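PDB 7KV1: SusD family protein from Bacteroides uniformis, which probably binds beta-glucans at the bacterial cell surface as a SusD-type surface glycan-binding protein. Local coordinates for residues A198-K203 against V228-A233; R141-M146 against V204-Y209; D351-A356 against A441-L446. One frame throughout, in Å; residues are numbered along the deposited sequence.

Contact 1 (A198-K203 against V228-A233); sequences AVIDSK and VTQAMA
The carboxamide of Gln-230 meets Ile-200 edge-on: NE2 donates to Ile-200 O at 3.0 Å in a nearly straight bond (164°), with the acceptor lying in the amide plane. At the other end of the same group a water donates to Gln-230 OE1 at 2.6 Å. That water also donates to Val-199 O at 2.9 Å, so one side chain serves two successive carbonyls, one directly and one through solvent. On opposite sides of the amide plane, beyond its nitrogen end, sit Ile-200 CG2, 3.9 Å from Gln-230 NE2, and Lys-203 CA, 4.2 Å from the same nitrogen. The group gets there because CG is anti to the backbone N (chi1 -173°) and the chain then bends at chi2 (84°). In the helical, tetratricopeptide-like framework of this SusD family protein, the contact sets the last turn of helix 185-201 against the first turn of helix 230-244. The carbonyls at such a helix end lack the next turn's amides. Here Ile-200 O takes a second bond from Lys-203 N, where the chain leaves the helix with positive phi, and Ser-202 OG donates to Val-199 O at 2.6 Å. Helix 230-244 is capped by Thr-229, whose OG1 accepts from Met-232 N. One turn deeper, the contact turns apolar: Ile-200 CG1 rests on Ala-233 CB at 3.8 Å. Ala-231 faces another way, onto Leu-260 and Phe-266 of the cobalt hexammine pocket.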
loop_
_atom_site.group_PDB
_atom_site.type_symbol
_atom_site.label_atom_id
_atom_site.label_comp_id
_atom_site.label_asym_id
_atom_site.label_seq_id
_atom_site.Cartn_x
_atom_site.Cartn_y
_atom_site.Cartn_z
ATOM N N ALA A 198 -10.097 11.047 -16.433
ATOM C CA ALA A 198 -9.863 12.446 -16.877
ATOM C C ALA A 198 -8.394 12.835 -16.676
ATOM O O ALA A 198 -7.782 13.436 -17.604
ATOM C CB ALA A 198 -10.812 13.406 -16.200
ATOM N N VAL A 199 -7.800 12.498 -15.545
ATOM C CA VAL A 199 -6.369 12.830 -15.308
ATOM C C VAL A 199 -5.499 12.103 -16.347
ATOM O O VAL A 199 -4.639 12.737 -16.982
ATOM C CB VAL A 199 -5.958 12.515 -13.861
ATOM C CG1 VAL A 199 -4.451 12.517 -13.674
ATOM C CG2 VAL A 199 -6.630 13.478 -12.895
ATOM N N ILE A 200 -5.697 10.808 -16.519
ATOM C CA ILE A 200 -4.867 9.977 -17.440
ATOM C C ILE A 200 -5.052 10.473 -18.898
ATOM O O ILE A 200 -4.027 10.656 -19.630
ATOM C CB ILE A 200 -5.220 8.486 -17.233
ATOM C CG1 ILE A 200 -4.638 7.996 -15.907
ATOM C CG2 ILE A 200 -4.769 7.634 -18.420
ATOM C CD1 ILE A 200 -5.132 6.630 -15.467
ATOM N N ASP A 201 -6.302 10.683 -19.332
ATOM C CA ASP A 201 -6.630 11.082 -20.732
ATOM C C ASP A 201 -6.041 12.469 -21.040
ATOM O O ASP A 201 -5.820 12.723 -22.220
ATOM C CB ASP A 201 -8.136 11.116 -21.005
ATOM C CG ASP A 201 -8.806 9.757 -20.999
ATOM O OD1 ASP A 201 -8.079 8.770 -21.067
ATOM O OD2 ASP A 201 -10.062 9.716 -20.969
ATOM N N SER A 202 -5.806 13.336 -20.047
ATOM C CA SER A 202 -5.135 14.652 -20.248
ATOM C C SER A 202 -3.754 14.474 -20.909
ATOM O O SER A 202 -3.288 15.429 -21.549
ATOM C CB SER A 202 -5.039 15.450 -18.975
ATOM O OG SER A 202 -3.986 14.992 -18.127
ATOM N N LYS A 203 -3.109 13.318 -20.711
ATOM C CA LYS A 203 -1.683 13.025 -21.036
ATOM C C LYS A 203 -0.757 14.194 -20.684
ATOM O O LYS A 203 0.218 14.455 -21.440
ATOM C CB LYS A 203 -1.578 12.637 -22.515
ATOM C CG LYS A 203 -2.209 11.293 -22.860
ATOM C CD LYS A 203 -1.686 10.678 -24.148
ATOM C CE LYS A 203 -2.793 10.294 -25.100
ATOM N NZ LYS A 203 -3.626 9.200 -24.548
ATOM N N VAL A 228 4.054 12.465 -8.283
ATOM C CA VAL A 228 3.196 11.470 -8.968
ATOM C C VAL A 228 3.416 11.624 -10.458
ATOM O O VAL A 228 3.776 12.752 -10.905
ATOM C CB VAL A 228 1.743 11.623 -8.524
ATOM C CG1 VAL A 228 1.689 11.411 -7.025
ATOM C CG2 VAL A 228 1.119 12.973 -8.908
ATOM N N THR A 229 3.235 10.520 -11.167
ATOM C CA THR A 229 3.586 10.345 -12.590
ATOM C C THR A 229 2.441 9.630 -13.301
ATOM O O THR A 229 1.528 9.087 -12.639
ATOM C CB THR A 229 4.899 9.575 -12.754
ATOM O OG1 THR A 229 4.679 8.304 -12.155
ATOM C CG2 THR A 229 6.092 10.257 -12.110
ATOM N N GLN A 230 2.495 9.615 -14.620
ATOM C CA GLN A 230 1.499 8.898 -15.422
ATOM C C GLN A 230 1.636 7.402 -15.092
ATOM O O GLN A 230 0.614 6.712 -15.065
ATOM C CB GLN A 230 1.707 9.258 -16.882
ATOM C CG GLN A 230 0.632 8.698 -17.779
ATOM C CD GLN A 230 -0.586 9.565 -17.823
ATOM O OE1 GLN A 230 -0.833 10.365 -16.915
ATOM N NE2 GLN A 230 -1.363 9.381 -18.883
ATOM N N ALA A 231 2.854 6.894 -14.915
ATOM C CA ALA A 231 3.070 5.464 -14.576
ATOM C C ALA A 231 2.389 5.187 -13.230
ATOM O O ALA A 231 1.746 4.156 -13.069
ATOM C CB ALA A 231 4.537 5.124 -14.526
ATOM N N MET A 232 2.531 6.086 -12.270
ATOM C CA MET A 232 1.907 5.884 -10.942
ATOM C C MET A 232 0.388 5.857 -11.121
ATOM O O MET A 232 -0.265 5.030 -10.458
ATOM C CB MET A 232 2.341 6.956 -9.944
ATOM C CG MET A 232 1.663 6.825 -8.602
ATOM S SD MET A 232 0.285 7.962 -8.451
ATOM C CE MET A 232 -0.113 7.798 -6.711
ATOM N N ALA A 233 -0.143 6.723 -11.992
ATOM C CA ALA A 233 -1.578 6.840 -12.328
ATOM C C ALA A 233 -2.094 5.513 -12.894
ATOM O O ALA A 233 -3.203 5.051 -12.499
ATOM C CB ALA A 233 -1.803 7.980 -13.309
HETATM O O HOH W 1 -1.736 12.809 -17.202
#

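Contact 2 (R141-M146 against V204-Y209); sequences RKLYEM and VLPLKY
Val-204 presses both of its methyls against helix 138-162, between Lys-142, Leu-143 and Met-146. The tight part lies round CG1, which is turned anti to the backbone N of Val-204 (chi1 157°). It meets the helix backbone directly, 3.5 Å from Lys-142 O. Met-146 crosses the valine at about a right angle, its CG 3.7 Å from Val-204 CG1. Leu-143 comes from the other side of this methyl, with CD2 3.7 Å from Val-204 CG1. Leu-205 extends the close packing toward the interior: its CD2 lies 3.5 Å from Met-146 CB, and its side chain continues onto Gln-147 and Leu-150 of the same helix. Residues 142, 143 and 146 are spaced as neighbours on one surface of helix 138-162, the helix before 185-201 in this tetratricopeptide-like protein. The start of the loop after helix 185-201 passes across this surface with Val-204, Leu-205 and Pro-206 and then leaves it on the way to helix 230-244. With an alanine here instead of Val-204, both methyls would be gone, which is likely to leave a gap between Met-146 and Leu-143 and give the Met-146 side chain room to turn. The margins are looser. Pro-206 offers its CD to Leu-143 CD2 at 4.0 Å, and Lys-142 contributes little beyond its CB, which is 4.0 Å from Val-204 CG2. The rest of Lys-142 folds back through bends at chi2 (-41°) and chi3 (-73°), taking NZ away from the valine to a salt bridge with Glu-145 OE1 at 2.7 Å. Arg-141 NH1 adds a weak bond to that same oxygen, while Arg-149 pairs with Glu-145 OE2, forming a charged network on the partly exposed side of the helix.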
loop_
_atom_site.group_PDB
_atom_site.type_symbol
_atom_site.label_atom_id
_atom_site.label_comp_id
_atom_site.label_asym_id
_atom_site.label_seq_id
_atom_site.Cartn_x
_atom_site.Cartn_y
_atom_site.Cartn_z
ATOM N N ARG A 141 0.666 25.051 -15.089
ATOM C CA ARG A 141 -0.669 25.045 -14.450
ATOM C C ARG A 141 -1.260 23.645 -14.593
ATOM O O ARG A 141 -1.850 23.156 -13.619
ATOM C CB ARG A 141 -1.626 26.065 -15.068
ATOM C CG ARG A 141 -2.853 26.301 -14.199
ATOM C CD ARG A 141 -3.920 27.090 -14.909
ATOM N NE ARG A 141 -4.396 26.423 -16.103
ATOM C CZ ARG A 141 -5.251 25.395 -16.121
ATOM N NH1 ARG A 141 -5.708 24.869 -14.992
ATOM N NH2 ARG A 141 -5.632 24.879 -17.281
ATOM N N LYS A 142 -1.150 23.072 -15.788
ATOM C CA LYS A 142 -1.724 21.752 -16.119
ATOM C C LYS A 142 -0.974 20.703 -15.294
ATOM O O LYS A 142 -1.650 19.808 -14.739
ATOM C CB LYS A 142 -1.641 21.444 -17.622
ATOM C CG LYS A 142 -2.604 22.173 -18.560
ATOM C CD LYS A 142 -4.045 22.333 -18.085
ATOM C CE LYS A 142 -4.884 21.067 -18.106
ATOM N NZ LYS A 142 -6.286 21.325 -17.679
ATOM N N LEU A 143 0.356 20.803 -15.234
ATOM C CA LEU A 143 1.206 19.899 -14.417
ATOM C C LEU A 143 0.787 19.988 -12.945
ATOM O O LEU A 143 0.632 18.903 -12.331
ATOM C CB LEU A 143 2.689 20.227 -14.581
ATOM C CG LEU A 143 3.397 19.531 -15.744
ATOM C CD1 LEU A 143 4.891 19.841 -15.707
ATOM C CD2 LEU A 143 3.180 18.023 -15.705
ATOM N N TYR A 144 0.631 21.199 -12.384
ATOM C CA TYR A 144 0.271 21.373 -10.948
ATOM C C TYR A 144 -1.125 20.777 -10.713
ATOM O O TYR A 144 -1.316 20.041 -9.735
ATOM C CB TYR A 144 0.322 22.834 -10.481
ATOM C CG TYR A 144 1.643 23.545 -10.657
ATOM C CD1 TYR A 144 2.863 22.888 -10.564
ATOM C CD2 TYR A 144 1.666 24.909 -10.906
ATOM C CE1 TYR A 144 4.067 23.557 -10.725
ATOM C CE2 TYR A 144 2.857 25.593 -11.085
ATOM C CZ TYR A 144 4.062 24.920 -10.997
ATOM O OH TYR A 144 5.223 25.625 -11.169
ATOM N N GLU A 145 -2.041 21.050 -11.638
ATOM C CA GLU A 145 -3.447 20.609 -11.606
ATOM C C GLU A 145 -3.511 19.080 -11.574
ATOM O O GLU A 145 -4.204 18.527 -10.719
ATOM C CB GLU A 145 -4.202 21.055 -12.851
ATOM C CG GLU A 145 -5.625 20.576 -12.846
ATOM C CD GLU A 145 -6.406 20.835 -14.108
ATOM O OE1 GLU A 145 -5.918 21.571 -14.968
ATOM O OE2 GLU A 145 -7.479 20.276 -14.223
ATOM N N MET A 146 -2.832 18.430 -12.510
ATOM C CA MET A 146 -2.933 16.965 -12.650
ATOM C C MET A 146 -2.234 16.293 -11.467
ATOM O O MET A 146 -2.722 15.250 -11.035
ATOM C CB MET A 146 -2.376 16.513 -13.996
ATOM C CG MET A 146 -3.316 16.874 -15.160
ATOM S SD MET A 146 -5.112 16.762 -14.835
ATOM C CE MET A 146 -5.794 17.639 -16.246
ATOM N N VAL A 204 -0.962 14.798 -19.516
ATOM C CA VAL A 204 -0.140 15.909 -18.971
ATOM C C VAL A 204 1.061 15.370 -18.187
ATOM O O VAL A 204 2.201 15.913 -18.352
ATOM C CB VAL A 204 -1.038 16.799 -18.091
ATOM C CG1 VAL A 204 -0.262 17.600 -17.054
ATOM C CG2 VAL A 204 -1.904 17.692 -18.948
ATOM N N LEU A 205 0.835 14.399 -17.288
ATOM C CA LEU A 205 1.905 13.976 -16.355
ATOM C C LEU A 205 3.009 13.285 -17.140
ATOM O O LEU A 205 2.748 12.531 -18.066
ATOM C CB LEU A 205 1.325 13.037 -15.298
ATOM C CG LEU A 205 0.231 13.630 -14.411
ATOM C CD1 LEU A 205 -0.274 12.581 -13.431
ATOM C CD2 LEU A 205 0.740 14.845 -13.666
ATOM N N PRO A 206 4.281 13.461 -16.763
ATOM C CA PRO A 206 5.347 12.691 -17.387
ATOM C C PRO A 206 5.283 11.217 -16.941
ATOM O O PRO A 206 4.693 10.902 -15.888
ATOM C CB PRO A 206 6.600 13.392 -16.883
ATOM C CG PRO A 206 6.199 13.931 -15.542
ATOM C CD PRO A 206 4.742 14.336 -15.683
ATOM N N LEU A 207 5.817 10.315 -17.760
ATOM C CA LEU A 207 5.629 8.853 -17.547
ATOM C C LEU A 207 6.393 8.479 -16.282
ATOM O O LEU A 207 5.799 7.797 -15.411
ATOM C CB LEU A 207 6.112 8.021 -18.741
ATOM C CG LEU A 207 5.806 6.520 -18.628
ATOM C CD1 LEU A 207 4.311 6.258 -18.637
ATOM C CD2 LEU A 207 6.480 5.743 -19.735
ATOM N N LYS A 208 7.630 8.971 -16.178
ATOM C CA LYS A 208 8.597 8.563 -15.131
ATOM C C LYS A 208 9.376 9.760 -14.567
ATOM O O LYS A 208 9.570 9.798 -13.314
ATOM C CB LYS A 208 9.557 7.527 -15.720
ATOM C CG LYS A 208 10.546 6.971 -14.704
ATOM C CD LYS A 208 11.583 6.058 -15.301
ATOM C CE LYS A 208 12.497 5.500 -14.231
ATOM N NZ LYS A 208 13.418 4.482 -14.776
ATOM N N TYR A 209 9.846 10.686 -15.419
ATOM C CA TYR A 209 10.734 11.805 -14.985
ATOM C C TYR A 209 10.126 13.138 -15.392
ATOM O O TYR A 209 9.612 13.253 -16.518
ATOM C CB TYR A 209 12.141 11.711 -15.587
ATOM C CG TYR A 209 12.988 10.576 -15.076
ATOM C CD1 TYR A 209 13.433 10.547 -13.769
ATOM C CD2 TYR A 209 13.361 9.531 -15.909
ATOM C CE1 TYR A 209 14.222 9.506 -13.298
ATOM C CE2 TYR A 209 14.144 8.479 -15.456
ATOM C CZ TYR A 209 14.574 8.470 -14.145
ATOM O OH TYR A 209 15.350 7.450 -13.691
#

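Contact 3 (D351-A356 against A441-L446); sequences DKRRDA and AGLAGL
Arg-353 bends at chi3 (-67°), which brings one face of its guanidinium under Ala-441 CB, while CG of Asp-351, anti to its own amide nitrogen (chi1 -161°), sends the carboxylate up to the edge of the same group. The Ala-441 methyl is offset toward the rim of that face, 3.4 Å from Arg-353 NE. At the edge the arginine grips side-on with two nitrogens: NE donates to the syn lone pair of Asp-351 OD1 at 3.0 Å, and NH2 to Asp-351 OD2 at 2.8 Å. OD1 carries a further load, since the backbone N of Arg-353 donates to it at 2.9 Å from the anti side, tilted out of the carboxylate plane, a capping bond in the turn that leads into helix 353-357. Three bonds thus fix the rotation of the carboxylate. In this SusD family region the opposing segment is the exit of helix 429-440, which closes in a Schellman motif with Gly-442 at the positive-phi position. Just before that glycine, Ala-441 O points across and accepts from Lys-352 N at 2.8 Å, almost straight (173°). The aliphatic start of Lys-352 lies against that oxygen too, its CB 3.4 Å from Ala-441 O, and the chain beyond runs extended toward the exposed side. Leu-443 fills in beside the ion pair, its CD1 3.6 Å from Arg-353 NH2 and also close to the carboxylate. Glu-457 and Glu-461 of helix 451-461 bond to Arg-353 NH2 and NH1, so the buried guanidinium is shared among three acids.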
loop_
_atom_site.group_PDB
_atom_site.type_symbol
_atom_site.label_atom_id
_atom_site.label_comp_id
_atom_site.label_asym_id
_atom_site.label_seq_id
_atom_site.Cartn_x
_atom_site.Cartn_y
_atom_site.Cartn_z
ATOM N N ASP A 351 14.061 -19.888 -3.333
ATOM C CA ASP A 351 13.428 -18.549 -3.530
ATOM C C ASP A 351 14.315 -17.463 -2.914
ATOM O O ASP A 351 14.435 -17.398 -1.685
ATOM C CB ASP A 351 12.001 -18.521 -2.996
ATOM C CG ASP A 351 11.164 -17.378 -3.551
ATOM O OD1 ASP A 351 11.761 -16.322 -3.744
ATOM O OD2 ASP A 351 9.913 -17.586 -3.794
ATOM N N LYS A 352 14.885 -16.600 -3.744
ATOM C CA LYS A 352 15.776 -15.528 -3.269
ATOM C C LYS A 352 14.984 -14.520 -2.436
ATOM O O LYS A 352 15.622 -13.748 -1.729
ATOM C CB LYS A 352 16.482 -14.844 -4.437
ATOM C CG LYS A 352 17.501 -15.717 -5.142
ATOM C CD LYS A 352 18.140 -15.042 -6.314
ATOM C CE LYS A 352 19.184 -15.920 -6.966
ATOM N NZ LYS A 352 19.769 -15.228 -8.136
ATOM N N ARG A 353 13.651 -14.510 -2.523
ATOM C CA ARG A 353 12.835 -13.528 -1.770
ATOM C C ARG A 353 12.814 -13.898 -0.290
ATOM O O ARG A 353 12.659 -12.992 0.507
ATOM C CB ARG A 353 11.423 -13.437 -2.336
ATOM C CG ARG A 353 11.425 -12.873 -3.741
ATOM C CD ARG A 353 10.077 -12.966 -4.436
ATOM N NE ARG A 353 9.719 -14.359 -4.700
ATOM C CZ ARG A 353 8.810 -14.742 -5.570
ATOM N NH1 ARG A 353 8.145 -13.850 -6.269
ATOM N NH2 ARG A 353 8.562 -16.030 -5.729
ATOM N N ARG A 354 13.001 -15.165 0.056
ATOM C CA ARG A 354 12.879 -15.597 1.471
ATOM C C ARG A 354 13.868 -14.831 2.356
ATOM O O ARG A 354 13.423 -14.260 3.351
ATOM C CB ARG A 354 13.099 -17.084 1.671
ATOM C CG ARG A 354 12.840 -17.488 3.116
ATOM C CD ARG A 354 12.920 -18.977 3.310
ATOM N NE ARG A 354 14.305 -19.398 3.323
ATOM C CZ ARG A 354 14.717 -20.647 3.506
ATOM N NH1 ARG A 354 13.852 -21.632 3.656
ATOM N NH2 ARG A 354 16.008 -20.913 3.521
ATOM N N ASP A 355 15.161 -14.829 2.039
ATOM C CA ASP A 355 16.134 -14.147 2.936
ATOM C C ASP A 355 15.968 -12.614 2.842
ATOM O O ASP A 355 16.198 -11.951 3.850
ATOM C CB ASP A 355 17.550 -14.662 2.693
ATOM C CG ASP A 355 17.770 -16.112 3.124
ATOM O OD1 ASP A 355 16.868 -16.738 3.806
ATOM O OD2 ASP A 355 18.820 -16.623 2.748
ATOM N N ALA A 356 15.486 -12.050 1.738
ATOM C CA ALA A 356 15.253 -10.582 1.636
ATOM C C ALA A 356 13.958 -10.188 2.357
ATOM O O ALA A 356 13.742 -8.972 2.566
ATOM C CB ALA A 356 15.158 -10.128 0.206
ATOM N N ALA A 441 13.410 -14.120 -8.980
ATOM C CA ALA A 441 13.431 -14.726 -7.625
ATOM C C ALA A 441 14.236 -16.047 -7.576
ATOM O O ALA A 441 14.352 -16.598 -6.504
ATOM C CB ALA A 441 12.024 -14.897 -7.146
ATOM N N GLY A 442 14.779 -16.527 -8.692
ATOM C CA GLY A 442 15.621 -17.743 -8.750
ATOM C C GLY A 442 14.805 -19.020 -8.945
ATOM O O GLY A 442 15.376 -20.114 -8.774
ATOM N N LEU A 443 13.518 -18.895 -9.270
ATOM C CA LEU A 443 12.596 -20.036 -9.430
ATOM C C LEU A 443 12.534 -20.381 -10.903
ATOM O O LEU A 443 12.780 -19.468 -11.733
ATOM C CB LEU A 443 11.198 -19.691 -8.944
ATOM C CG LEU A 443 11.057 -19.369 -7.459
ATOM C CD1 LEU A 443 9.581 -19.195 -7.115
ATOM C CD2 LEU A 443 11.695 -20.450 -6.598
ATOM N N ALA A 444 12.135 -21.620 -11.173
ATOM C CA ALA A 444 11.771 -22.131 -12.513
ATOM C C ALA A 444 10.498 -21.426 -12.980
ATOM O O ALA A 444 9.570 -21.202 -12.150
ATOM C CB ALA A 444 11.573 -23.636 -12.467
ATOM N N GLY A 445 10.439 -21.108 -14.267
ATOM C CA GLY A 445 9.215 -20.576 -14.906
ATOM C C GLY A 445 8.096 -21.608 -14.850
ATOM O O GLY A 445 8.423 -22.817 -14.705
ATOM N N LEU A 446 6.826 -21.174 -14.882
ATOM C CA LEU A 446 5.666 -22.083 -15.043
ATOM C C LEU A 446 5.461 -22.315 -16.550
ATOM O O LEU A 446 5.597 -21.359 -17.292
ATOM C CB LEU A 446 4.416 -21.474 -14.409
ATOM C CG LEU A 446 4.527 -21.145 -12.920
ATOM C CD1 LEU A 446 3.202 -20.669 -12.370
ATOM C CD2 LEU A 446 5.006 -22.343 -12.129
#

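Contacts 1 and 2 are neighbours, their centres 7 Å apart, and their segments alternate along the chain: the segment following helix 185-201 packs on helix 138-162 and also reaches helix 230-244, where Gln-230 N and Ala-231 N probably bond to Pro-206 O and Leu-207 O. Contact 1 is buried and relies on an amide and a water for its polar grip, beside a small apolar patch. Contact 2 is partly buried and apolar across its interface, with a salt-bridge network at the margin of its helix. Contact 3, about 36 Å from contact 2 centre to centre, is also partly buried; it pairs a backbone bond between its segments with an ion pair inside one that packs against the other.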